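Local structure of DNAation factor-related protein 4 (5XPC) at residues B[49-54]-B[69-74]. The protein is probably a DNA endonuclease of the DFF40 family acting in apoptotic DNA fragmentation, and is represented here by its CIDE domain, a module that forms higher-order assemblies. Residues are numbered along the deposited sequence; the frame is centred on the assembly and turned at random.
Sequences YLASDG and QTLFIV
T70 meets L50 through its methyl group: CG2 lies 3.7 Å from CD2 of L50. With CG2 anti to the backbone N, OG1 (chi1 -68°) takes the other branch and hydrogen-bonds the carbonyl of P67, so one small side chain serves both an apolar neighbour and the loop before it. At L71 the backbone does the polar work. Its carbonyl O receives the N-H of A51 at 3.2 Å, an almost straight bond (173° at the hydrogen) although the donor is tilted from the carbonyl plane, and it also accepts from a water, 2.8 Å away, which in turn accepts from S52 N. A51, with no side chain beyond CB, lets L71 close in, CD2 lying 3.6 Å from that CB. Residues 71-75 and 47-50 are neighbouring antiparallel strands of the ubiquitin-like sheet of the CIDE-N domain; 47-50 is an outermost strand within the chain, while 10-15 runs parallel to 71-75 on its other flank. F72 forms a non-hydrogen-bonded pair with L50. CE1 of its ring lies 3.7 Å from CD2 of L50, the two side chains running alongside each other in the same direction; flat and apolar, it also packs on L66 and V57. I73 and Y49 form the hydrogen-bonded pair: I73 N donates to Y49 O at 2.7 Å, and Y49 N returns a bond to I73 O at 2.9 Å. That same I73 oxygen lies in the plane of the tyrosine ring, at its edge, while the phenol OH hydrogen-bonds the carbonyl O of G76 and the backbone N of A79. Beta-branched I73 suits an extended strand, and its CG1 rests 3.9 Å from CB of A51, just beyond the end of strand 47-50.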
loop_
_atom_site.group_PDB
_atom_site.type_symbol
_atom_site.label_atom_id
_atom_site.label_comp_id
_atom_site.label_asym_id
_atom_site.label_seq_id
_atom_site.Cartn_x
_atom_site.Cartn_y
_atom_site.Cartn_z
ATOM N N TYR B 49 1.495 15.611 13.521
ATOM C CA TYR B 49 1.472 14.157 13.490
ATOM C C TYR B 49 0.140 13.711 12.915
ATOM O O TYR B 49 -0.890 14.325 13.194
ATOM C CB TYR B 49 1.626 13.567 14.885
ATOM C CG TYR B 49 2.861 14.036 15.626
ATOM C CD1 TYR B 49 2.884 15.269 16.260
ATOM C CD2 TYR B 49 3.999 13.236 15.692
ATOM C CE1 TYR B 49 4.033 15.704 16.962
ATOM C CE2 TYR B 49 5.143 13.653 16.387
ATOM C CZ TYR B 49 5.154 14.887 17.012
ATOM O OH TYR B 49 6.285 15.313 17.705
ATOM N N LEU B 50 0.155 12.625 12.148
ATOM C CA LEU B 50 -1.096 12.066 11.642
ATOM C C LEU B 50 -1.954 11.574 12.803
ATOM O O LEU B 50 -1.483 10.818 13.654
ATOM C CB LEU B 50 -0.804 10.910 10.687
ATOM C CG LEU B 50 -0.115 11.255 9.369
ATOM C CD1 LEU B 50 0.095 9.977 8.570
ATOM C CD2 LEU B 50 -0.977 12.236 8.579
ATOM N N ALA B 51 -3.225 11.995 12.835
ATOM C CA ALA B 51 -4.127 11.473 13.861
ATOM C C ALA B 51 -4.391 9.981 13.673
ATOM O O ALA B 51 -4.686 9.279 14.648
ATOM C CB ALA B 51 -5.454 12.244 13.855
ATOM N N SER B 52 -4.270 9.481 12.439
ATOM C CA SER B 52 -4.556 8.073 12.168
ATOM C C SER B 52 -3.583 7.148 12.892
ATOM O O SER B 52 -4.002 6.213 13.581
ATOM C CB SER B 52 -4.517 7.808 10.664
ATOM O OG SER B 52 -3.261 8.174 10.131
ATOM N N ASP B 53 -2.273 7.383 12.741
ATOM C CA ASP B 53 -1.291 6.466 13.304
ATOM C C ASP B 53 -0.158 7.142 14.066
ATOM O O ASP B 53 0.757 6.447 14.517
ATOM C CB ASP B 53 -0.699 5.578 12.196
ATOM C CG ASP B 53 -0.049 6.382 11.082
ATOM O OD1 ASP B 53 0.187 7.594 11.276
ATOM O OD2 ASP B 53 0.234 5.804 10.007
ATOM N N GLY B 54 -0.181 8.463 14.216
ATOM C CA GLY B 54 0.818 9.136 15.023
ATOM C C GLY B 54 2.142 9.396 14.339
ATOM O O GLY B 54 3.078 9.857 14.997
ATOM N N GLN B 69 -7.584 17.776 3.444
ATOM C CA GLN B 69 -8.460 17.505 4.585
ATOM C C GLN B 69 -7.947 16.393 5.500
ATOM O O GLN B 69 -8.690 15.940 6.381
ATOM C CB GLN B 69 -9.895 17.185 4.141
ATOM C CG GLN B 69 -10.479 18.226 3.194
ATOM C CD GLN B 69 -10.628 19.590 3.851
ATOM O OE1 GLN B 69 -10.756 19.688 5.067
ATOM N NE2 GLN B 69 -10.620 20.650 3.042
ATOM N N THR B 70 -6.699 15.950 5.336
ATOM C CA THR B 70 -6.087 15.058 6.319
ATOM C C THR B 70 -6.092 15.714 7.699
ATOM O O THR B 70 -5.905 16.926 7.820
ATOM C CB THR B 70 -4.652 14.712 5.895
ATOM O OG1 THR B 70 -4.676 13.897 4.712
ATOM C CG2 THR B 70 -3.899 13.952 7.000
ATOM N N LEU B 71 -6.329 14.910 8.738
ATOM C CA LEU B 71 -6.377 15.378 10.120
ATOM C C LEU B 71 -5.030 15.178 10.809
ATOM O O LEU B 71 -4.489 14.065 10.818
ATOM C CB LEU B 71 -7.461 14.638 10.908
ATOM C CG LEU B 71 -7.463 14.927 12.417
ATOM C CD1 LEU B 71 -7.707 16.415 12.697
ATOM C CD2 LEU B 71 -8.503 14.066 13.146
ATOM N N PHE B 72 -4.515 16.252 11.418
ATOM C CA PHE B 72 -3.256 16.247 12.151
ATOM C C PHE B 72 -3.492 16.562 13.622
ATOM O O PHE B 72 -4.394 17.331 13.971
ATOM C CB PHE B 72 -2.260 17.276 11.578
ATOM C CG PHE B 72 -1.987 17.100 10.110
ATOM C CD1 PHE B 72 -1.165 16.080 9.668
ATOM C CD2 PHE B 72 -2.546 17.960 9.176
ATOM C CE1 PHE B 72 -0.918 15.901 8.302
ATOM C CE2 PHE B 72 -2.303 17.789 7.817
ATOM C CZ PHE B 72 -1.485 16.760 7.385
ATOM N N ILE B 73 -2.669 15.954 14.480
ATOM C CA ILE B 73 -2.489 16.383 15.863
ATOM C C ILE B 73 -1.264 17.283 15.915
ATOM O O ILE B 73 -0.180 16.893 15.451
ATOM C CB ILE B 73 -2.298 15.183 16.808
ATOM C CG1 ILE B 73 -3.393 14.135 16.587
ATOM C CG2 ILE B 73 -2.215 15.663 18.271
ATOM C CD1 ILE B 73 -4.772 14.647 16.872
ATOM N N VAL B 74 -1.410 18.480 16.479
ATOM C CA VAL B 74 -0.256 19.335 16.737
ATOM C C VAL B 74 0.184 19.117 18.178
ATOM O O VAL B 74 -0.649 19.083 19.097
ATOM C CB VAL B 74 -0.554 20.818 16.449
ATOM C CG1 VAL B 74 -1.694 21.351 17.323
ATOM C CG2 VAL B 74 0.727 21.658 16.619
HETATM O O HOH W 1 -4.846 11.354 10.088
#